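Local coordinates for protein ribonuclease-like 3 (Danio rerio, PDB 2VQ9) that cleaves RNA as a secreted member of the pancreatic ribonuclease family, is angiogenic, and kills bacteria independently of its nuclease activity, at residues 33-42 with 66-76; 125-133 with 140-148. One frame throughout, in Å; residues are numbered along the deposited sequence.

Contact 1. Residues 33-42 with 66-76; sequences FLTQHVYGGI and KEVNTFIQANG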
ATOM      1  N   PHE A  33      -0.265  -5.116  -6.271  1.00 21.73           N
ATOM      2  CA  PHE A  33      -0.529  -4.723  -4.878  1.00 20.46           C
ATOM      3  C   PHE A  33       0.724  -4.825  -4.015  1.00 19.96           C
ATOM      4  O   PHE A  33       1.026  -3.898  -3.264  1.00 20.07           O
ATOM      5  CB  PHE A  33      -1.633  -5.596  -4.275  1.00 20.18           C
ATOM      6  CG  PHE A  33      -1.850  -5.361  -2.814  1.00 19.36           C
ATOM      7  CD1 PHE A  33      -2.640  -4.298  -2.389  1.00 20.78           C
ATOM      8  CD2 PHE A  33      -1.281  -6.210  -1.862  1.00 21.72           C
ATOM      9  CE1 PHE A  33      -2.873  -4.074  -1.032  1.00 21.54           C
ATOM     10  CE2 PHE A  33      -1.473  -5.976  -0.475  1.00 21.38           C
ATOM     11  CZ  PHE A  33      -2.282  -4.915  -0.065  1.00 21.02           C
ATOM     12  N   LEU A  34       1.459  -5.949  -4.103  1.00 19.60           N
ATOM     13  CA  LEU A  34       2.707  -6.066  -3.347  1.00 18.53           C
ATOM     14  C   LEU A  34       3.665  -4.934  -3.713  1.00 18.04           C
ATOM     15  O   LEU A  34       4.268  -4.335  -2.843  1.00 18.39           O
ATOM     16  CB  LEU A  34       3.404  -7.427  -3.606  1.00 18.73           C
ATOM     17  CG  LEU A  34       2.668  -8.706  -3.193  1.00 19.59           C
ATOM     18  CD1 LEU A  34       3.541  -9.932  -3.554  1.00 21.35           C
ATOM     19  CD2 LEU A  34       2.430  -8.702  -1.673  1.00 21.38           C
ATOM     20  N   THR A  35       3.810  -4.653  -4.997  1.00 17.66           N
ATOM     21  CA  THR A  35       4.752  -3.612  -5.453  1.00 18.60           C
ATOM     22  C   THR A  35       4.384  -2.256  -4.883  1.00 18.86           C
ATOM     23  O   THR A  35       5.247  -1.520  -4.409  1.00 17.41           O
ATOM     24  CB  THR A  35       4.772  -3.519  -7.008  1.00 19.08           C
ATOM     25  OG1 THR A  35       5.250  -4.768  -7.521  1.00 21.07           O
ATOM     26  CG2 THR A  35       5.703  -2.398  -7.487  1.00 19.96           C
ATOM     27  N   GLN A  36       3.098  -1.921  -4.961  1.00 19.36           N
ATOM     28  CA  GLN A  36       2.663  -0.606  -4.556  1.00 21.28           C
ATOM     29  C   GLN A  36       2.570  -0.444  -3.051  1.00 20.35           C
ATOM     30  O   GLN A  36       2.828   0.640  -2.532  1.00 21.65           O
ATOM     31  CB  GLN A  36       1.305  -0.303  -5.148  1.00 22.15           C
ATOM     32  CG  GLN A  36       1.276   0.028  -6.625  1.00 27.14           C
ATOM     33  CD  GLN A  36       0.212   1.094  -6.900  1.00 34.18           C
ATOM     34  OE1 GLN A  36      -0.878   1.072  -6.308  1.00 35.92           O
ATOM     35  NE2 GLN A  36       0.527   2.027  -7.768  1.00 30.28           N
ATOM     36  N   HIS A  37       2.220  -1.511  -2.330  1.00 18.78           N
ATOM     37  CA  HIS A  37       1.733  -1.320  -0.960  1.00 18.29           C
ATOM     38  C   HIS A  37       2.392  -2.167   0.130  1.00 18.02           C
ATOM     39  O   HIS A  37       2.019  -2.057   1.289  1.00 18.23           O
ATOM     40  CB  HIS A  37       0.200  -1.534  -0.937  1.00 17.82           C
ATOM     41  CG  HIS A  37      -0.556  -0.542  -1.774  1.00 19.27           C
ATOM     42  ND1 HIS A  37      -0.524   0.817  -1.521  1.00 18.33           N
ATOM     43  CD2 HIS A  37      -1.340  -0.705  -2.867  1.00 19.93           C
ATOM     44  CE1 HIS A  37      -1.241   1.447  -2.432  1.00 20.03           C
ATOM     45  NE2 HIS A  37      -1.750   0.547  -3.260  1.00 19.57           N
ATOM     46  N   VAL A  38       3.359  -3.015  -0.223  1.00 17.15           N
ATOM     47  CA  VAL A  38       3.938  -3.909   0.793  1.00 17.33           C
ATOM     48  C   VAL A  38       5.442  -3.761   0.833  1.00 18.12           C
ATOM     49  O   VAL A  38       6.116  -4.110  -0.146  1.00 17.11           O
ATOM     50  CB  VAL A  38       3.546  -5.407   0.548  1.00 16.95           C
ATOM     51  CG1 VAL A  38       4.209  -6.315   1.580  1.00 19.31           C
ATOM     52  CG2 VAL A  38       1.988  -5.592   0.583  1.00 17.54           C
ATOM     53  N   TYR A  39       5.968  -3.265   1.955  1.00 17.92           N
ATOM     54  CA  TYR A  39       7.436  -3.076   2.108  1.00 19.31           C
ATOM     55  C   TYR A  39       7.807  -3.065   3.589  1.00 19.81           C
ATOM     56  O   TYR A  39       7.686  -2.038   4.270  1.00 20.42           O
ATOM     57  CB  TYR A  39       7.864  -1.765   1.401  1.00 19.33           C
ATOM     58  CG  TYR A  39       9.337  -1.360   1.515  1.00 20.30           C
ATOM     59  CD1 TYR A  39      10.363  -2.292   1.609  1.00 22.94           C
ATOM     60  CD2 TYR A  39       9.675   0.003   1.469  1.00 22.81           C
ATOM     61  CE1 TYR A  39      11.741  -1.850   1.704  1.00 25.35           C
ATOM     62  CE2 TYR A  39      10.975   0.436   1.562  1.00 25.62           C
ATOM     63  CZ  TYR A  39      12.001  -0.484   1.667  1.00 25.65           C
ATOM     64  OH  TYR A  39      13.277   0.048   1.726  1.00 29.75           O
ATOM     65  N   GLY A  40       8.265  -4.208   4.100  1.00 20.04           N
ATOM     66  CA  GLY A  40       8.630  -4.312   5.519  1.00 20.94           C
ATOM     67  C   GLY A  40       9.737  -3.380   5.979  1.00 21.43           C
ATOM     68  O   GLY A  40       9.821  -3.045   7.168  1.00 23.29           O
ATOM     69  N   GLY A  41      10.589  -2.948   5.051  1.00 21.33           N
ATOM     70  CA  GLY A  41      11.707  -2.069   5.390  1.00 21.04           C
ATOM     71  C   GLY A  41      11.465  -0.582   5.284  1.00 20.74           C
ATOM     72  O   GLY A  41      12.396   0.195   5.462  1.00 21.80           O
ATOM     73  N   ILE A  42      10.224  -0.180   4.999  1.00 20.93           N
ATOM     74  CA  ILE A  42       9.891   1.250   4.806  1.00 20.28           C
ATOM     75  C   ILE A  42      10.180   2.048   6.081  1.00 21.06           C
ATOM     76  O   ILE A  42       9.988   1.538   7.200  1.00 21.03           O
ATOM     77  CB  ILE A  42       8.411   1.464   4.290  1.00 19.70           C
ATOM     78  CG1 ILE A  42       8.138   2.935   3.881  1.00 19.72           C
ATOM     79  CG2 ILE A  42       7.387   1.083   5.346  1.00 18.94           C
ATOM     80  CD1 ILE A  42       9.028   3.493   2.683  1.00 19.32           C
ATOM     81  N   LYS A  66       3.500   9.284  -8.547  1.00 18.79           N
ATOM     82  CA  LYS A  66       2.264   9.068  -7.786  1.00 18.20           C
ATOM     83  C   LYS A  66       2.270  10.080  -6.638  1.00 18.37           C
ATOM     84  O   LYS A  66       3.334  10.331  -6.018  1.00 18.25           O
ATOM     85  CB  LYS A  66       2.208   7.630  -7.279  1.00 18.73           C
ATOM     86  CG  LYS A  66       0.819   7.275  -6.708  1.00 19.23           C
ATOM     87  CD  LYS A  66       0.671   5.785  -6.459  1.00 20.39           C
ATOM     88  CE  LYS A  66      -0.786   5.486  -6.102  1.00 23.59           C
ATOM     89  NZ  LYS A  66      -0.823   4.293  -5.274  1.00 25.69           N
ATOM     90  N   GLU A  67       1.115  10.699  -6.385  1.00 19.07           N
ATOM     91  CA  GLU A  67       1.028  11.810  -5.429  1.00 18.98           C
ATOM     92  C   GLU A  67       1.058  11.321  -3.998  1.00 18.63           C
ATOM     93  O   GLU A  67       1.720  11.913  -3.141  1.00 17.95           O
ATOM     94  CB  GLU A  67      -0.238  12.651  -5.685  1.00 19.49           C
ATOM     95  CG  GLU A  67      -0.237  13.352  -7.054  1.00 24.27           C
ATOM     96  CD  GLU A  67      -1.612  13.935  -7.454  1.00 32.15           C
ATOM     97  OE1 GLU A  67      -2.441  14.300  -6.593  1.00 36.28           O
ATOM     98  OE2 GLU A  67      -1.873  14.024  -8.669  1.00 38.05           O
ATOM     99  N   VAL A  68       0.297  10.268  -3.733  1.00 16.88           N
ATOM    100  CA  VAL A  68       0.231   9.700  -2.390  1.00 16.72           C
ATOM    101  C   VAL A  68       0.278   8.195  -2.496  1.00 16.66           C
ATOM    102  O   VAL A  68      -0.458   7.586  -3.312  1.00 17.12           O
ATOM    103  CB  VAL A  68      -1.100  10.113  -1.633  1.00 16.68           C
ATOM    104  CG1 VAL A  68      -1.069   9.592  -0.166  1.00 17.42           C
ATOM    105  CG2 VAL A  68      -1.279  11.675  -1.646  1.00 17.79           C
ATOM    106  N   ASN A  69       1.122   7.587  -1.668  1.00 15.44           N
ATOM    107  CA  ASN A  69       1.265   6.137  -1.712  1.00 15.42           C
ATOM    108  C   ASN A  69       1.587   5.568  -0.368  1.00 15.03           C
ATOM    109  O   ASN A  69       2.495   6.029   0.297  1.00 16.61           O
ATOM    110  CB  ASN A  69       2.323   5.677  -2.727  1.00 14.42           C
ATOM    111  CG  ASN A  69       2.239   4.167  -2.978  1.00 16.31           C
ATOM    112  OD1 ASN A  69       1.213   3.704  -3.475  1.00 17.92           O
ATOM    113  ND2 ASN A  69       3.294   3.391  -2.597  1.00 14.59           N
ATOM    114  N   THR A  70       0.851   4.549   0.038  1.00 14.56           N
ATOM    115  CA  THR A  70       1.019   4.007   1.377  1.00 15.65           C
ATOM    116  C   THR A  70       1.690   2.641   1.318  1.00 16.02           C
ATOM    117  O   THR A  70       1.246   1.770   0.563  1.00 16.52           O
ATOM    118  CB  THR A  70      -0.363   3.863   2.068  1.00 16.33           C
ATOM    119  OG1 THR A  70      -0.987   5.157   2.127  1.00 17.56           O
ATOM    120  CG2 THR A  70      -0.221   3.296   3.504  1.00 14.61           C
ATOM    121  N   PHE A  71       2.756   2.479   2.104  1.00 15.54           N
ATOM    122  CA  PHE A  71       3.394   1.171   2.286  1.00 15.94           C
ATOM    123  C   PHE A  71       3.044   0.558   3.620  1.00 16.79           C
ATOM    124  O   PHE A  71       3.174   1.201   4.673  1.00 16.40           O
ATOM    125  CB  PHE A  71       4.917   1.259   2.194  1.00 16.27           C
ATOM    126  CG  PHE A  71       5.420   1.636   0.842  1.00 16.81           C
ATOM    127  CD1 PHE A  71       5.451   0.705  -0.183  1.00 16.26           C
ATOM    128  CD2 PHE A  71       5.859   2.948   0.590  1.00 16.46           C
ATOM    129  CE1 PHE A  71       5.915   1.045  -1.464  1.00 17.46           C
ATOM    130  CE2 PHE A  71       6.345   3.315  -0.693  1.00 16.94           C
ATOM    131  CZ  PHE A  71       6.352   2.337  -1.731  1.00 16.75           C
ATOM    132  N   ILE A  72       2.614  -0.701   3.581  1.00 16.31           N
ATOM    133  CA  ILE A  72       2.408  -1.430   4.818  1.00 17.62           C
ATOM    134  C   ILE A  72       3.759  -2.021   5.216  1.00 18.39           C
ATOM    135  O   ILE A  72       4.416  -2.686   4.401  1.00 18.50           O
ATOM    136  CB  ILE A  72       1.427  -2.547   4.620  1.00 17.33           C
ATOM    137  CG1 ILE A  72       0.100  -1.976   4.084  1.00 17.63           C
ATOM    138  CG2 ILE A  72       1.239  -3.307   5.947  1.00 17.51           C
ATOM    139  CD1 ILE A  72      -0.769  -3.049   3.389  1.00 18.87           C
ATOM    140  N   GLN A  73       4.150  -1.779   6.461  1.00 19.47           N
ATOM    141  CA  GLN A  73       5.442  -2.241   6.991  1.00 20.66           C
ATOM    142  C   GLN A  73       5.287  -3.680   7.491  1.00 21.15           C
ATOM    143  O   GLN A  73       5.264  -3.931   8.698  1.00 21.61           O
ATOM    144  CB  GLN A  73       5.869  -1.325   8.125  1.00 20.99           C
ATOM    145  CG  GLN A  73       7.359  -1.351   8.452  1.00 21.36           C
ATOM    146  CD  GLN A  73       7.666  -0.509   9.639  1.00 22.70           C
ATOM    147  OE1 GLN A  73       7.266  -0.815  10.768  1.00 22.59           O
ATOM    148  NE2 GLN A  73       8.379   0.565   9.412  1.00 25.06           N
ATOM    149  N   ALA A  74       5.180  -4.608   6.549  1.00 21.23           N
ATOM    150  CA  ALA A  74       5.011  -6.049   6.808  1.00 21.62           C
ATOM    151  C   ALA A  74       5.400  -6.838   5.555  1.00 22.34           C
ATOM    152  O   ALA A  74       5.612  -6.246   4.475  1.00 21.34           O
ATOM    153  CB  ALA A  74       3.530  -6.365   7.190  1.00 21.03           C
ATOM    154  N   ASN A  75       5.493  -8.168   5.696  1.00 23.24           N
ATOM    155  CA  ASN A  75       5.784  -9.044   4.563  1.00 25.32           C
ATOM    156  C   ASN A  75       4.498  -9.459   3.829  1.00 24.65           C
ATOM    157  O   ASN A  75       3.414  -9.359   4.383  1.00 24.71           O
ATOM    158  CB  ASN A  75       6.750 -10.202   4.995  1.00 26.55           C
ATOM    159  CG  ASN A  75       6.107 -11.619   5.035  1.00 29.82           C
ATOM    160  OD1 ASN A  75       4.897 -11.798   4.962  1.00 33.40           O
ATOM    161  ND2 ASN A  75       6.970 -12.643   5.166  1.00 33.33           N
ATOM    162  N   GLY A  76       4.630  -9.834   2.556  1.00 24.37           N
ATOM    163  CA  GLY A  76       3.501 -10.156   1.702  1.00 24.12           C
ATOM    164  C   GLY A  76       2.573 -11.250   2.184  1.00 24.20           C
ATOM    165  O   GLY A  76       1.361 -11.086   2.176  1.00 23.73           O
TER

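Contact 2. Residues 125-133 with 140-148; sequences ESSRKIVVA and AHYERGVIV. Unlike the reference sequence in segment 140-148: Ala140 (reference Thr), Arg144 (reference Lys).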
ATOM      1  N   GLU A 125       4.582   7.917   9.427  1.00 19.99           N
ATOM      2  CA  GLU A 125       4.193   6.644  10.019  1.00 21.09           C
ATOM      3  C   GLU A 125       2.924   6.806  10.834  1.00 21.10           C
ATOM      4  O   GLU A 125       2.726   7.835  11.486  1.00 20.52           O
ATOM      5  CB  GLU A 125       5.345   6.196  10.913  1.00 22.59           C
ATOM      6  CG  GLU A 125       5.172   4.978  11.761  1.00 25.61           C
ATOM      7  CD  GLU A 125       6.152   5.046  12.933  1.00 32.69           C
ATOM      8  OE1 GLU A 125       5.910   5.807  13.918  1.00 32.48           O
ATOM      9  OE2 GLU A 125       7.208   4.405  12.815  1.00 31.56           O
ATOM     10  N   SER A 126       2.053   5.794  10.779  1.00 21.07           N
ATOM     11  CA  SER A 126       0.922   5.685  11.709  1.00 20.48           C
ATOM     12  C   SER A 126       0.621   4.204  11.941  1.00 21.12           C
ATOM     13  O   SER A 126       1.081   3.347  11.183  1.00 19.40           O
ATOM     14  CB  SER A 126      -0.321   6.382  11.151  1.00 20.58           C
ATOM     15  OG  SER A 126      -0.651   5.854   9.885  1.00 20.81           O
ATOM     16  N   SER A 127      -0.154   3.913  12.988  1.00 21.23           N
ATOM     17  CA  SER A 127      -0.536   2.528  13.302  1.00 21.54           C
ATOM     18  C   SER A 127      -2.015   2.405  13.040  1.00 21.76           C
ATOM     19  O   SER A 127      -2.827   3.160  13.623  1.00 21.77           O
ATOM     20  CB  SER A 127      -0.207   2.151  14.756  1.00 22.29           C
ATOM     21  OG  SER A 127      -0.637   0.811  15.022  1.00 22.94           O
ATOM     22  N   ARG A 128      -2.388   1.506  12.134  1.00 21.55           N
ATOM     23  CA  ARG A 128      -3.800   1.451  11.714  1.00 21.73           C
ATOM     24  C   ARG A 128      -4.257   0.043  11.462  1.00 21.79           C
ATOM     25  O   ARG A 128      -3.456  -0.828  11.194  1.00 20.61           O
ATOM     26  CB  ARG A 128      -4.017   2.236  10.404  1.00 22.30           C
ATOM     27  CG  ARG A 128      -3.277   3.579  10.252  1.00 24.64           C
ATOM     28  CD  ARG A 128      -3.909   4.459   9.166  1.00 25.43           C
ATOM     29  NE  ARG A 128      -3.420   5.849   9.242  1.00 27.34           N
ATOM     30  CZ  ARG A 128      -3.956   6.895   8.613  1.00 28.21           C
ATOM     31  NH1 ARG A 128      -5.037   6.760   7.849  1.00 29.92           N
ATOM     32  NH2 ARG A 128      -3.400   8.102   8.748  1.00 28.18           N
ATOM     33  N   LYS A 129      -5.566  -0.177  11.493  1.00 22.30           N
ATOM     34  CA  LYS A 129      -6.100  -1.365  10.841  1.00 23.03           C
ATOM     35  C   LYS A 129      -6.194  -1.071   9.346  1.00 23.32           C
ATOM     36  O   LYS A 129      -6.630   0.011   8.921  1.00 24.13           O
ATOM     37  CB  LYS A 129      -7.463  -1.713  11.397  1.00 23.78           C
ATOM     38  CG  LYS A 129      -7.464  -1.713  12.885  1.00 26.15           C
ATOM     39  CD  LYS A 129      -7.238  -3.053  13.467  1.00 32.74           C
ATOM     40  CE  LYS A 129      -8.309  -3.194  14.529  1.00 33.41           C
ATOM     41  NZ  LYS A 129      -9.461  -2.403  13.964  1.00 40.56           N
ATOM     42  N   ILE A 130      -5.757  -2.022   8.539  1.00 22.08           N
ATOM     43  CA  ILE A 130      -5.705  -1.772   7.111  1.00 21.52           C
ATOM     44  C   ILE A 130      -6.946  -2.363   6.455  1.00 22.54           C
ATOM     45  O   ILE A 130      -7.436  -3.414   6.886  1.00 22.78           O
ATOM     46  CB  ILE A 130      -4.399  -2.335   6.491  1.00 21.33           C
ATOM     47  CG1 ILE A 130      -4.249  -3.844   6.709  1.00 20.20           C
ATOM     48  CG2 ILE A 130      -3.183  -1.596   7.070  1.00 21.02           C
ATOM     49  CD1 ILE A 130      -3.052  -4.486   5.864  1.00 21.40           C
ATOM     50  N   VAL A 131      -7.430  -1.675   5.426  1.00 23.20           N
ATOM     51  CA  VAL A 131      -8.566  -2.104   4.647  1.00 23.95           C
ATOM     52  C   VAL A 131      -8.064  -2.412   3.247  1.00 24.41           C
ATOM     53  O   VAL A 131      -7.531  -1.536   2.545  1.00 24.09           O
ATOM     54  CB  VAL A 131      -9.684  -1.018   4.617  1.00 24.45           C
ATOM     55  CG1 VAL A 131     -10.890  -1.524   3.837  1.00 24.56           C
ATOM     56  CG2 VAL A 131     -10.070  -0.616   6.059  1.00 25.33           C
ATOM     57  N   VAL A 132      -8.230  -3.665   2.853  1.00 23.88           N
ATOM     58  CA  VAL A 132      -7.768  -4.152   1.565  1.00 24.75           C
ATOM     59  C   VAL A 132      -8.959  -4.748   0.803  1.00 25.73           C
ATOM     60  O   VAL A 132      -9.856  -5.318   1.425  1.00 26.28           O
ATOM     61  CB  VAL A 132      -6.588  -5.188   1.774  1.00 24.62           C
ATOM     62  CG1 VAL A 132      -5.419  -4.548   2.565  0.50 24.27           C
ATOM     63  CG2 VAL A 132      -7.069  -6.441   2.440  0.50 23.43           C
ATOM     64  N   ALA A 133      -8.978  -4.579  -0.520  1.00 26.47           N
ATOM     65  CA  ALA A 133      -9.852  -5.357  -1.393  1.00 27.28           C
ATOM     66  C   ALA A 133      -9.206  -6.694  -1.663  1.00 27.96           C
ATOM     67  O   ALA A 133      -8.014  -6.787  -2.023  1.00 28.04           O
ATOM     68  CB  ALA A 133     -10.141  -4.616  -2.707  1.00 27.37           C
ATOM     69  N   ALA A 140      -5.746  -7.166  -3.525  1.00 27.05           N
ATOM     70  CA  ALA A 140      -5.708  -6.541  -4.833  1.00 26.35           C
ATOM     71  C   ALA A 140      -5.550  -5.025  -4.795  1.00 26.36           C
ATOM     72  O   ALA A 140      -5.041  -4.453  -5.744  1.00 25.43           O
ATOM     73  CB  ALA A 140      -6.961  -6.913  -5.621  1.00 27.24           C
ATOM     74  N   HIS A 141      -6.006  -4.377  -3.717  1.00 26.14           N
ATOM     75  CA  HIS A 141      -6.040  -2.920  -3.615  1.00 26.08           C
ATOM     76  C   HIS A 141      -5.926  -2.514  -2.159  1.00 25.03           C
ATOM     77  O   HIS A 141      -6.476  -3.185  -1.280  1.00 24.60           O
ATOM     78  CB  HIS A 141      -7.375  -2.394  -4.187  1.00 27.00           C
ATOM     79  CG  HIS A 141      -7.617  -0.932  -3.977  0.50 27.70           C
ATOM     80  ND1 HIS A 141      -6.874   0.047  -4.603  0.50 29.62           N
ATOM     81  CD2 HIS A 141      -8.555  -0.281  -3.248  0.50 28.60           C
ATOM     82  CE1 HIS A 141      -7.328   1.237  -4.251  0.50 29.42           C
ATOM     83  NE2 HIS A 141      -8.342   1.065  -3.422  0.50 29.52           N
ATOM     84  N   TYR A 142      -5.191  -1.432  -1.913  1.00 23.76           N
ATOM     85  CA  TYR A 142      -5.152  -0.802  -0.593  1.00 24.16           C
ATOM     86  C   TYR A 142      -6.206   0.299  -0.600  1.00 24.51           C
ATOM     87  O   TYR A 142      -6.089   1.302  -1.309  1.00 23.34           O
ATOM     88  CB  TYR A 142      -3.758  -0.239  -0.249  1.00 23.08           C
ATOM     89  CG  TYR A 142      -3.655   0.353   1.149  1.00 21.34           C
ATOM     90  CD1 TYR A 142      -3.448  -0.464   2.260  1.00 20.64           C
ATOM     91  CD2 TYR A 142      -3.744   1.728   1.359  1.00 19.50           C
ATOM     92  CE1 TYR A 142      -3.363   0.068   3.547  1.00 19.98           C
ATOM     93  CE2 TYR A 142      -3.656   2.275   2.655  1.00 18.88           C
ATOM     94  CZ  TYR A 142      -3.457   1.431   3.739  1.00 18.91           C
ATOM     95  OH  TYR A 142      -3.383   1.931   5.012  1.00 20.59           O
ATOM     96  N   GLU A 143      -7.245   0.090   0.190  1.00 25.99           N
ATOM     97  CA  GLU A 143      -8.382   1.003   0.170  1.00 28.37           C
ATOM     98  C   GLU A 143      -8.056   2.162   1.096  1.00 28.76           C
ATOM     99  O   GLU A 143      -8.057   3.335   0.676  1.00 29.66           O
ATOM    100  CB  GLU A 143      -9.657   0.260   0.565  1.00 28.80           C
ATOM    101  CG  GLU A 143     -10.921   1.144   0.709  1.00 34.36           C
ATOM    102  CD  GLU A 143     -11.468   1.657  -0.613  1.00 38.98           C
ATOM    103  OE1 GLU A 143     -11.190   1.041  -1.665  1.00 41.46           O
ATOM    104  OE2 GLU A 143     -12.207   2.679  -0.594  1.00 43.41           O
ATOM    105  N   ARG A 144      -7.744   1.839   2.349  1.00 28.53           N
ATOM    106  CA  ARG A 144      -7.432   2.851   3.335  1.00 29.33           C
ATOM    107  C   ARG A 144      -6.899   2.233   4.620  1.00 29.25           C
ATOM    108  O   ARG A 144      -6.890   1.002   4.787  1.00 29.24           O
ATOM    109  CB  ARG A 144      -8.667   3.721   3.632  1.00 29.50           C
ATOM    110  CG  ARG A 144      -9.754   3.024   4.415  1.00 31.93           C
ATOM    111  CD  ARG A 144     -10.924   3.991   4.606  1.00 35.19           C
ATOM    112  NE  ARG A 144     -11.877   3.469   5.578  1.00 38.53           N
ATOM    113  CZ  ARG A 144     -12.822   2.567   5.306  1.00 40.42           C
ATOM    114  NH1 ARG A 144     -12.958   2.078   4.068  1.00 40.80           N
ATOM    115  NH2 ARG A 144     -13.636   2.159   6.276  1.00 39.96           N
ATOM    116  N   GLY A 145      -6.451   3.096   5.530  1.00 29.02           N
ATOM    117  CA  GLY A 145      -6.097   2.654   6.863  1.00 29.89           C
ATOM    118  C   GLY A 145      -6.905   3.483   7.818  1.00 30.68           C
ATOM    119  O   GLY A 145      -7.033   4.705   7.638  1.00 30.36           O
ATOM    120  N   VAL A 146      -7.446   2.822   8.834  1.00 31.21           N
ATOM    121  CA  VAL A 146      -8.270   3.499   9.843  1.00 31.57           C
ATOM    122  C   VAL A 146      -7.652   3.409  11.226  1.00 32.58           C
ATOM    123  O   VAL A 146      -6.850   2.504  11.508  1.00 32.87           O
ATOM    124  CB  VAL A 146      -9.714   2.916   9.857  1.00 31.36           C
ATOM    125  CG1 VAL A 146     -10.279   2.969   8.456  1.00 31.26           C
ATOM    126  CG2 VAL A 146      -9.728   1.470  10.407  1.00 30.36           C
ATOM    127  N   ILE A 147      -8.013   4.354  12.087  1.00 33.06           N
ATOM    128  CA  ILE A 147      -7.645   4.271  13.495  1.00 34.32           C
ATOM    129  C   ILE A 147      -8.902   4.212  14.344  1.00 36.11           C
ATOM    130  O   ILE A 147      -9.774   5.092  14.238  1.00 35.55           O
ATOM    131  CB  ILE A 147      -6.717   5.449  13.977  1.00 34.00           C
ATOM    132  CG1 ILE A 147      -5.448   5.510  13.112  1.00 33.83           C
ATOM    133  CG2 ILE A 147      -6.379   5.302  15.491  1.00 32.99           C
ATOM    134  CD1 ILE A 147      -4.460   6.599  13.479  1.00 34.35           C
ATOM    135  N   VAL A 148      -9.007   3.110  15.088  1.00 37.95           N
ATOM    136  CA  VAL A 148      -9.762   2.991  16.353  1.00 40.57           C
ATOM    137  C   VAL A 148     -11.154   3.615  16.381  1.00 41.36           C
ATOM    138  O   VAL A 148     -11.829   3.654  17.427  1.00 41.98           O
ATOM    139  CB  VAL A 148      -8.894   3.472  17.567  1.00 40.41           C
ATOM    140  CG1 VAL A 148      -9.722   3.606  18.805  1.00 42.59           C
ATOM    141  CG2 VAL A 148      -7.715   2.478  17.849  1.00 40.81           C
ATOM    142  OXT VAL A 148     -11.654   4.083  15.343  1.00 42.55           O
TER

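Contact 1. Residues 33-42 with 66-76
Where helix 27-37 ends, the backbone from His37 to Tyr39 joins strand 68-72 through a single bridge, Val38 with Ile72: Ile72 N reaches His37 O at 2.7 Å, and Tyr39 N reaches Ile72 O at 3.0 Å. His37, the proton acceptor of the active site, is fixed by its ring. ND1 of His37 gives a nearly straight bond (165°) of 2.9 Å to Thr70 O, which lies in the ring plane, and this sets the rotation of the imidazole. With CG beside the backbone N (chi1 -63°), the ring swings back to the strand although CB leaves away from it. This is the ribonuclease A arrangement, in which a helix-borne catalytic histidine meets the substrate-binding segment, here residues 66-70. Asn69 uses both ends of its amide: ND2 grips Gln36 O at 2.8 Å, in the carbonyl plane, while OD1 accepts from Lys66 NZ. The extended Lys66 chain crosses Gln36 at about a right angle, and NZ makes a weak bond to Gln36 OE1. Beyond the helix, the Tyr39 ring turns its edge to the face of Phe71, planes at 79°. Ile42 CD1 packs on Phe71 CD2 at 3.8 Å, and Gln73 NE2 donates to Ile42 O at 2.9 Å.

Contact 2. Residues 125-133 with 140-148
Arg128 lies across Gly145 to Ile147 at the end of the partner strand. Arg128 CB sits 3.1 Å from Val146 O, its CG meets Ile147 CG1, and its CD rests 3.4 Å from Gly145 C. The chain, extended from CG to NE, then delivers the guanidinium: NE bonds Ser126 OG in its own segment, and NH1 of Arg128 donates to Gly145 O at 2.9 Å, approaching from above the carbonyl plane. Further along, Val131 lies side by side with Glu143 and Arg144, all pointing the same way; CG2 of Val131 sits over the centre of one face of the Arg144 guanidinium. On the other side of the sheet Ile130 CG2 touches Tyr142 CE1 at the ring edge, 3.9 Å away, the two side chains at about a right angle. Tyr142 in turn packs on Thr70 and on the His37 ring. The antiparallel ladder is interrupted twice. Val131 O takes a 2.9 Å bond from Glu143 N and a weak one from Arg144 N, while Ala133 O accepts from Ala140 N and Ala133 N donates to His141 O. These are two classic beta bulges in the C-terminal hairpin of the ribonuclease A fold, the second including His141, the proton donor of the active site.

Overall arrangement
From the N terminus, helix 27-37 leads into contact 1, which closes a loop of 23 residues containing helix 47-53 and returns the chain to strand 68-72. That strand pairs with strand 103-112, which in turn pairs with strand 120-135. Contact 2 opens only after contact 1 has closed; its tight hairpin, six residues between segments, ends the chain. The two are therefore in series, neither nested nor crossed, yet they meet in space, their centres about 11 Å apart. Phe33 packs against the backbone of His141 and Tyr142, and Ile72 against Ile130. Helix 27-37, strand 68-72 and the terminal hairpin so bring the active-site residues His37 and His141 close to each other.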